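Local coordinates for protein EH1AB1 (Metagenome, PDB 6I8F) that hydrolyses esters, probably through a serine nucleophile carried on an alpha/beta-hydrolase fold, at residues A197-Y203 with L259-L265; A182-Q186 with L246-P250. One frame throughout, in Å; residues are numbered along the deposited sequence.

Interaction 1 of 2, residues A197-Y203 with L259-L265; sequences AFQMLIY and LPPAFVL
Ala197 meets the two prolines that lead into strand 262-267, its O lying against Pro261 CD; from here strand 198-202 runs parallel to that strand within the central sheet of the alpha/beta-hydrolase fold. Phe198 has CG anti to its own N (chi1 -176°), which lays the ring alongside the neighbouring strand, CZ against Phe263 CB at 3.8 Å. Gln199 N donates to Pro261 O (2.9 Å) and its O accepts from Phe263 N, while NE2 gives an almost straight bond of 3.0 Å to Pro260 O, which lies in the plane of the amide. Chi1 of 60° stands CG between N and C, where it packs tightly on Ala262 CB at 3.4 Å. Met200 CG lies beside the Phe263 ring, on the sheet face where helix 310-327 packs. Leu201 continues the parallel ladder, N to Phe263 O and O from Leu265 N, and on the other face sends CD1 to Val264 CG2. Ile202 CD1 reaches the edge of the Phe263 ring, in its plane, 3.8 Å from CE2. Tyr203, whose OH is hydrogen-bonded to Phe303 N, ends the ladder with a short but bent hydrogen bond, N to Leu265 O, 2.7 Å.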
ATOM      1  N   ALA A 197      16.010   3.573   5.651  1.00 18.25           N
ATOM      2  CA  ALA A 197      15.741   2.777   4.458  1.00 17.92           C
ATOM      3  C   ALA A 197      14.260   2.869   4.043  1.00 18.66           C
ATOM      4  O   ALA A 197      13.883   2.430   2.944  1.00 18.37           O
ATOM      5  CB  ALA A 197      16.120   1.345   4.752  1.00 18.15           C
ATOM      6  N   PHE A 198      13.401   3.389   4.932  1.00 17.78           N
ATOM      7  CA  PHE A 198      11.948   3.376   4.723  1.00 16.57           C
ATOM      8  C   PHE A 198      11.329   4.377   5.693  1.00 16.38           C
ATOM      9  O   PHE A 198      11.900   4.600   6.760  1.00 15.67           O
ATOM     10  CB  PHE A 198      11.409   1.959   4.937  1.00 16.48           C
ATOM     11  CG  PHE A 198       9.938   1.732   4.667  1.00 16.63           C
ATOM     12  CD1 PHE A 198       9.005   1.809   5.684  1.00 16.61           C
ATOM     13  CD2 PHE A 198       9.492   1.393   3.397  1.00 17.86           C
ATOM     14  CE1 PHE A 198       7.657   1.572   5.448  1.00 16.48           C
ATOM     15  CE2 PHE A 198       8.147   1.137   3.159  1.00 17.62           C
ATOM     16  CZ  PHE A 198       7.231   1.235   4.186  1.00 17.61           C
ATOM     17  N   GLN A 199      10.189   4.970   5.315  1.00 16.26           N
ATOM     18  CA  GLN A 199       9.471   5.906   6.178  1.00 16.76           C
ATOM     19  C   GLN A 199       7.980   5.539   6.190  1.00 16.42           C
ATOM     20  O   GLN A 199       7.347   5.417   5.150  1.00 15.94           O
ATOM     21  CB  GLN A 199       9.726   7.367   5.780  1.00 16.96           C
ATOM     22  CG  GLN A 199       9.315   7.734   4.353  1.00 16.56           C
ATOM     23  CD  GLN A 199       9.679   9.154   3.976  1.00 17.13           C
ATOM     24  OE1 GLN A 199       9.400  10.103   4.709  1.00 17.13           O
ATOM     25  NE2 GLN A 199      10.306   9.322   2.818  1.00 17.40           N
ATOM     26  N   MET A 200       7.438   5.347   7.397  1.00 16.39           N
ATOM     27  CA  MET A 200       6.044   4.999   7.581  1.00 16.28           C
ATOM     28  C   MET A 200       5.333   6.219   8.170  1.00 16.12           C
ATOM     29  O   MET A 200       5.453   6.504   9.357  1.00 16.04           O
ATOM     30  CB  MET A 200       5.894   3.780   8.504  1.00 16.98           C
ATOM     31  CG  MET A 200       4.441   3.423   8.813  1.00 17.15           C
ATOM     32  SD  MET A 200       4.270   2.255  10.194  1.00 18.86           S
ATOM     33  CE  MET A 200       5.109   0.820   9.535  1.00 19.13           C
ATOM     34  N   LEU A 201       4.623   6.959   7.315  1.00 15.95           N
ATOM     35  CA  LEU A 201       3.983   8.206   7.706  1.00 15.96           C
ATOM     36  C   LEU A 201       2.472   7.985   7.857  1.00 15.50           C
ATOM     37  O   LEU A 201       1.740   7.863   6.880  1.00 14.09           O
ATOM     38  CB  LEU A 201       4.298   9.284   6.665  1.00 16.87           C
ATOM     39  CG  LEU A 201       5.753   9.385   6.201  1.00 16.90           C
ATOM     40  CD1 LEU A 201       5.889  10.515   5.188  1.00 17.31           C
ATOM     41  CD2 LEU A 201       6.712   9.599   7.362  1.00 17.36           C
ATOM     42  N   ILE A 202       2.023   7.917   9.112  1.00 15.36           N
ATOM     43  CA  ILE A 202       0.615   7.698   9.451  1.00 15.79           C
ATOM     44  C   ILE A 202      -0.029   9.068   9.728  1.00 16.60           C
ATOM     45  O   ILE A 202       0.319   9.736  10.696  1.00 16.55           O
ATOM     46  CB  ILE A 202       0.474   6.755  10.661  1.00 15.11           C
ATOM     47  CG1 ILE A 202       1.243   5.440  10.484  1.00 15.01           C
ATOM     48  CG2 ILE A 202      -0.999   6.539  10.986  1.00 15.10           C
ATOM     49  CD1 ILE A 202       0.929   4.672   9.210  1.00 15.71           C
ATOM     50  N   TYR A 203      -0.976   9.443   8.864  1.00 16.85           N
ATOM     51  CA  TYR A 203      -1.639  10.757   8.834  1.00 17.69           C
ATOM     52  C   TYR A 203      -0.708  11.830   9.391  1.00 18.52           C
ATOM     53  O   TYR A 203      -1.006  12.448  10.405  1.00 18.19           O
ATOM     54  CB  TYR A 203      -3.028  10.742   9.487  1.00 17.44           C
ATOM     55  CG  TYR A 203      -3.231   9.909  10.725  1.00 17.28           C
ATOM     56  CD1 TYR A 203      -2.640  10.233  11.934  1.00 17.63           C
ATOM     57  CD2 TYR A 203      -4.069   8.811  10.692  1.00 17.59           C
ATOM     58  CE1 TYR A 203      -2.862   9.473  13.073  1.00 17.85           C
ATOM     59  CE2 TYR A 203      -4.316   8.051  11.822  1.00 17.62           C
ATOM     60  CZ  TYR A 203      -3.715   8.385  13.017  1.00 17.35           C
ATOM     61  OH  TYR A 203      -3.972   7.623  14.113  1.00 17.64           O
ATOM     62  N   LEU A 259      14.961  10.772  -1.007  1.00 23.67           N
ATOM     63  CA  LEU A 259      14.246  10.428   0.209  1.00 23.29           C
ATOM     64  C   LEU A 259      13.879   8.950   0.145  1.00 23.37           C
ATOM     65  O   LEU A 259      13.735   8.400  -0.941  1.00 23.11           O
ATOM     66  CB  LEU A 259      13.007  11.314   0.351  1.00 22.65           C
ATOM     67  CG  LEU A 259      13.287  12.788   0.634  1.00 23.23           C
ATOM     68  CD1 LEU A 259      11.987  13.562   0.768  1.00 22.31           C
ATOM     69  CD2 LEU A 259      14.159  12.969   1.884  1.00 23.23           C
ATOM     70  N   PRO A 260      13.766   8.254   1.298  1.00 22.25           N
ATOM     71  CA  PRO A 260      13.545   6.812   1.289  1.00 21.76           C
ATOM     72  C   PRO A 260      12.137   6.376   0.884  1.00 20.51           C
ATOM     73  O   PRO A 260      11.185   7.143   0.980  1.00 19.52           O
ATOM     74  CB  PRO A 260      13.803   6.368   2.729  1.00 22.03           C
ATOM     75  CG  PRO A 260      13.721   7.618   3.570  1.00 22.47           C
ATOM     76  CD  PRO A 260      13.920   8.804   2.653  1.00 22.58           C
ATOM     77  N   PRO A 261      11.971   5.114   0.430  1.00 20.34           N
ATOM     78  CA  PRO A 261      10.646   4.571   0.116  1.00 19.74           C
ATOM     79  C   PRO A 261       9.699   4.767   1.310  1.00 18.56           C
ATOM     80  O   PRO A 261      10.129   4.771   2.455  1.00 17.99           O
ATOM     81  CB  PRO A 261      10.915   3.088  -0.172  1.00 20.34           C
ATOM     82  CG  PRO A 261      12.371   3.045  -0.589  1.00 19.80           C
ATOM     83  CD  PRO A 261      13.050   4.144   0.196  1.00 19.62           C
ATOM     84  N   ALA A 262       8.415   4.940   1.015  1.00 17.39           N
ATOM     85  CA  ALA A 262       7.478   5.436   1.981  1.00 16.63           C
ATOM     86  C   ALA A 262       6.167   4.658   1.897  1.00 16.14           C
ATOM     87  O   ALA A 262       5.818   4.115   0.854  1.00 15.07           O
ATOM     88  CB  ALA A 262       7.239   6.913   1.725  1.00 17.04           C
ATOM     89  N   PHE A 263       5.487   4.604   3.047  1.00 15.74           N
ATOM     90  CA  PHE A 263       4.093   4.284   3.181  1.00 15.71           C
ATOM     91  C   PHE A 263       3.425   5.520   3.790  1.00 16.43           C
ATOM     92  O   PHE A 263       3.835   5.953   4.865  1.00 18.42           O
ATOM     93  CB  PHE A 263       3.923   3.043   4.058  1.00 14.94           C
ATOM     94  CG  PHE A 263       2.502   2.696   4.409  1.00 14.56           C
ATOM     95  CD1 PHE A 263       1.733   1.915   3.565  1.00 15.38           C
ATOM     96  CD2 PHE A 263       1.932   3.131   5.586  1.00 14.72           C
ATOM     97  CE1 PHE A 263       0.429   1.580   3.890  1.00 15.02           C
ATOM     98  CE2 PHE A 263       0.619   2.818   5.902  1.00 14.50           C
ATOM     99  CZ  PHE A 263      -0.122   2.025   5.062  1.00 15.13           C
ATOM    100  N   VAL A 264       2.429   6.086   3.103  1.00 16.08           N
ATOM    101  CA  VAL A 264       1.732   7.296   3.567  1.00 15.89           C
ATOM    102  C   VAL A 264       0.239   6.964   3.682  1.00 15.70           C
ATOM    103  O   VAL A 264      -0.392   6.541   2.708  1.00 15.60           O
ATOM    104  CB  VAL A 264       1.979   8.492   2.626  1.00 16.34           C
ATOM    105  CG1 VAL A 264       1.337   9.756   3.166  1.00 17.35           C
ATOM    106  CG2 VAL A 264       3.459   8.727   2.354  1.00 16.03           C
ATOM    107  N   LEU A 265      -0.306   7.122   4.889  1.00 15.54           N
ATOM    108  CA  LEU A 265      -1.681   6.804   5.165  1.00 15.86           C
ATOM    109  C   LEU A 265      -2.415   8.093   5.550  1.00 16.35           C
ATOM    110  O   LEU A 265      -1.897   8.872   6.361  1.00 15.90           O
ATOM    111  CB  LEU A 265      -1.742   5.766   6.289  1.00 16.18           C
ATOM    112  CG  LEU A 265      -3.144   5.290   6.678  1.00 16.01           C
ATOM    113  CD1 LEU A 265      -3.110   3.856   7.173  1.00 16.70           C
ATOM    114  CD2 LEU A 265      -3.757   6.189   7.741  1.00 16.26           C
TER

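Interaction 2 of 2, residues A182-Q186 with L246-P250; sequences AVVCQ and LRLSP
Gln186 and Pro250 form the direct hydrogen bond between helix 176-190 and segment 246-250. Gln186 NE2 donates to Pro250 O at 2.9 Å with an N-H...O angle of 168°; the oxygen lies in the amide plane of the glutamine, but the donor stands above the plane of the proline carbonyl. Tyr279 OH is a second partner of the same NE2. A water adds an indirect link, donating to Gln186 OE1 at 2.7 Å and to Leu246 O at 2.8 Å, so that both ends of the amide are engaged and its rotation is fixed. An alanine here would remove the amide, and Pro250 O and the bridging water would probably each be left without their mate on the helix. In this alpha/beta-hydrolase fold, helix 176-190 follows a probable nucleophile elbow, and the contact joins it to the loop between helix 230-236 and strand 262-267. Van der Waals packing is carried mainly by Val183. With CG1 anti to the backbone N (chi1 166°), that branch packs on Arg247 CG at 4.0 Å, the two side chains meeting at an oblique angle, while CG2 rests against the carbonyl oxygens of Leu246 and Arg247 and against Pro250 CG. Arg247's guanidinium leads away to a salt bridge with Asp245. Ala182 CB touches Pro250 CG loosely, at 4.4 Å.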
ATOM      1  N   ALA A 182       9.064  12.118   8.784  1.00 18.12           N
ATOM      2  CA  ALA A 182       9.338  12.746   7.490  1.00 19.11           C
ATOM      3  C   ALA A 182      10.566  13.657   7.601  1.00 18.95           C
ATOM      4  O   ALA A 182      11.441  13.679   6.717  1.00 18.35           O
ATOM      5  CB  ALA A 182       8.133  13.514   7.011  1.00 19.13           C
ATOM      6  N   VAL A 183      10.610  14.426   8.689  1.00 19.01           N
ATOM      7  CA  VAL A 183      11.648  15.430   8.901  1.00 19.08           C
ATOM      8  C   VAL A 183      12.992  14.741   9.134  1.00 18.70           C
ATOM      9  O   VAL A 183      13.993  15.212   8.618  1.00 20.23           O
ATOM     10  CB  VAL A 183      11.270  16.391  10.040  1.00 19.67           C
ATOM     11  CG1 VAL A 183      12.458  17.220  10.519  1.00 20.91           C
ATOM     12  CG2 VAL A 183      10.125  17.294   9.622  1.00 20.08           C
ATOM     13  N   VAL A 184      13.010  13.631   9.893  1.00 17.77           N
ATOM     14  CA  VAL A 184      14.252  12.878  10.115  1.00 17.72           C
ATOM     15  C   VAL A 184      14.879  12.500   8.767  1.00 17.61           C
ATOM     16  O   VAL A 184      16.086  12.633   8.586  1.00 17.71           O
ATOM     17  CB  VAL A 184      14.051  11.629  11.001  1.00 17.28           C
ATOM     18  CG1 VAL A 184      15.274  10.720  10.985  1.00 17.25           C
ATOM     19  CG2 VAL A 184      13.698  12.009  12.431  1.00 16.95           C
ATOM     20  N   CYS A 185      14.058  12.009   7.832  1.00 18.52           N
ATOM     21  CA  CYS A 185      14.560  11.590   6.509  1.00 19.45           C
ATOM     22  C   CYS A 185      15.187  12.773   5.762  1.00 19.13           C
ATOM     23  O   CYS A 185      16.283  12.634   5.196  1.00 19.06           O
ATOM     24  CB  CYS A 185      13.458  10.987   5.655  1.00 19.63           C
ATOM     25  SG  CYS A 185      12.808   9.439   6.338  1.00 20.04           S
ATOM     26  N   GLN A 186      14.493  13.916   5.774  1.00 18.48           N
ATOM     27  CA  GLN A 186      14.962  15.134   5.085  1.00 20.62           C
ATOM     28  C   GLN A 186      16.240  15.662   5.750  1.00 20.97           C
ATOM     29  O   GLN A 186      17.164  16.074   5.042  1.00 22.55           O
ATOM     30  CB  GLN A 186      13.887  16.220   5.058  1.00 19.68           C
ATOM     31  CG  GLN A 186      12.787  15.949   4.055  1.00 20.39           C
ATOM     32  CD  GLN A 186      11.930  17.170   3.860  1.00 20.77           C
ATOM     33  OE1 GLN A 186      12.371  18.293   4.105  1.00 20.32           O
ATOM     34  NE2 GLN A 186      10.695  16.952   3.430  1.00 21.41           N
ATOM     35  N   LEU A 246      11.362  23.888   7.316  1.00 24.47           N
ATOM     36  CA  LEU A 246      11.079  22.522   6.828  1.00 25.44           C
ATOM     37  C   LEU A 246      10.911  21.532   7.997  1.00 25.03           C
ATOM     38  O   LEU A 246      10.407  20.440   7.790  1.00 25.42           O
ATOM     39  CB  LEU A 246      12.198  22.064   5.887  1.00 23.98           C
ATOM     40  CG  LEU A 246      12.350  22.867   4.598  1.00 23.57           C
ATOM     41  CD1 LEU A 246      13.505  22.332   3.780  1.00 24.86           C
ATOM     42  CD2 LEU A 246      11.068  22.864   3.787  1.00 22.49           C
ATOM     43  N   ARG A 247      11.348  21.891   9.209  1.00 24.35           N
ATOM     44  CA  ARG A 247      11.086  21.050  10.385  1.00 23.64           C
ATOM     45  C   ARG A 247       9.624  21.176  10.820  1.00 22.24           C
ATOM     46  O   ARG A 247       9.132  20.308  11.527  1.00 22.00           O
ATOM     47  CB  ARG A 247      12.014  21.388  11.550  1.00 24.15           C
ATOM     48  CG  ARG A 247      13.474  21.031  11.298  1.00 25.41           C
ATOM     49  CD  ARG A 247      14.399  21.731  12.273  1.00 24.93           C
ATOM     50  NE  ARG A 247      14.290  23.185  12.172  1.00 25.84           N
ATOM     51  CZ  ARG A 247      14.939  24.050  12.952  1.00 25.72           C
ATOM     52  NH1 ARG A 247      15.765  23.606  13.880  1.00 23.38           N
ATOM     53  NH2 ARG A 247      14.740  25.354  12.812  1.00 25.36           N
ATOM     54  N   LEU A 248       8.941  22.251  10.410  1.00 22.15           N
ATOM     55  CA  LEU A 248       7.500  22.407  10.662  1.00 22.25           C
ATOM     56  C   LEU A 248       6.671  22.056   9.422  1.00 21.81           C
ATOM     57  O   LEU A 248       5.477  21.804   9.531  1.00 20.57           O
ATOM     58  CB  LEU A 248       7.208  23.862  11.046  1.00 23.73           C
ATOM     59  CG  LEU A 248       7.722  24.350  12.397  1.00 24.92           C
ATOM     60  CD1 LEU A 248       7.506  25.853  12.516  1.00 26.45           C
ATOM     61  CD2 LEU A 248       7.029  23.635  13.542  1.00 25.58           C
ATOM     62  N   SER A 249       7.281  22.182   8.240  1.00 23.63           N
ATOM     63  CA  SER A 249       6.570  22.166   6.968  1.00 23.93           C
ATOM     64  C   SER A 249       7.365  21.368   5.942  1.00 23.27           C
ATOM     65  O   SER A 249       7.799  21.914   4.925  1.00 23.64           O
ATOM     66  CB  SER A 249       6.303  23.581   6.507  1.00 24.79           C
ATOM     67  OG  SER A 249       5.381  24.219   7.379  1.00 26.37           O
ATOM     68  N   PRO A 250       7.596  20.053   6.175  1.00 21.63           N
ATOM     69  CA  PRO A 250       8.425  19.259   5.269  1.00 20.84           C
ATOM     70  C   PRO A 250       7.861  19.152   3.841  1.00 20.26           C
ATOM     71  O   PRO A 250       8.630  18.902   2.902  1.00 20.44           O
ATOM     72  CB  PRO A 250       8.516  17.886   5.960  1.00 21.40           C
ATOM     73  CG  PRO A 250       7.311  17.835   6.890  1.00 21.69           C
ATOM     74  CD  PRO A 250       7.103  19.273   7.326  1.00 21.78           C
TER
HETATM   75  O   HOH W   1      12.270  18.619   6.751  1.00 24.01           O

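The centres of the two interactions lie about 12 Å apart, interaction 1 inside the central sheet and interaction 2 between helix 176-190 and the loop 246-250 beyond it. That helix, which covers one face of the sheet, connects them: Pro260 CG packs on Cys185 SG at 3.4 Å, and Leu201 CD2 sits 3.7 Å from Ala182 N. Along the chain the segments alternate, 182-186, 197-203, 246-250, then 259-265, helix 176-190 being followed directly by strand 198-202. Sheet, helix and loop are thus layered in succession. The helix starts beside a probable nucleophile elbow at Ser175, and Tyr203 touches Ser175, Asp270 and His300, consistent with a Ser-His-Asp catalytic triad near one end of interaction 1.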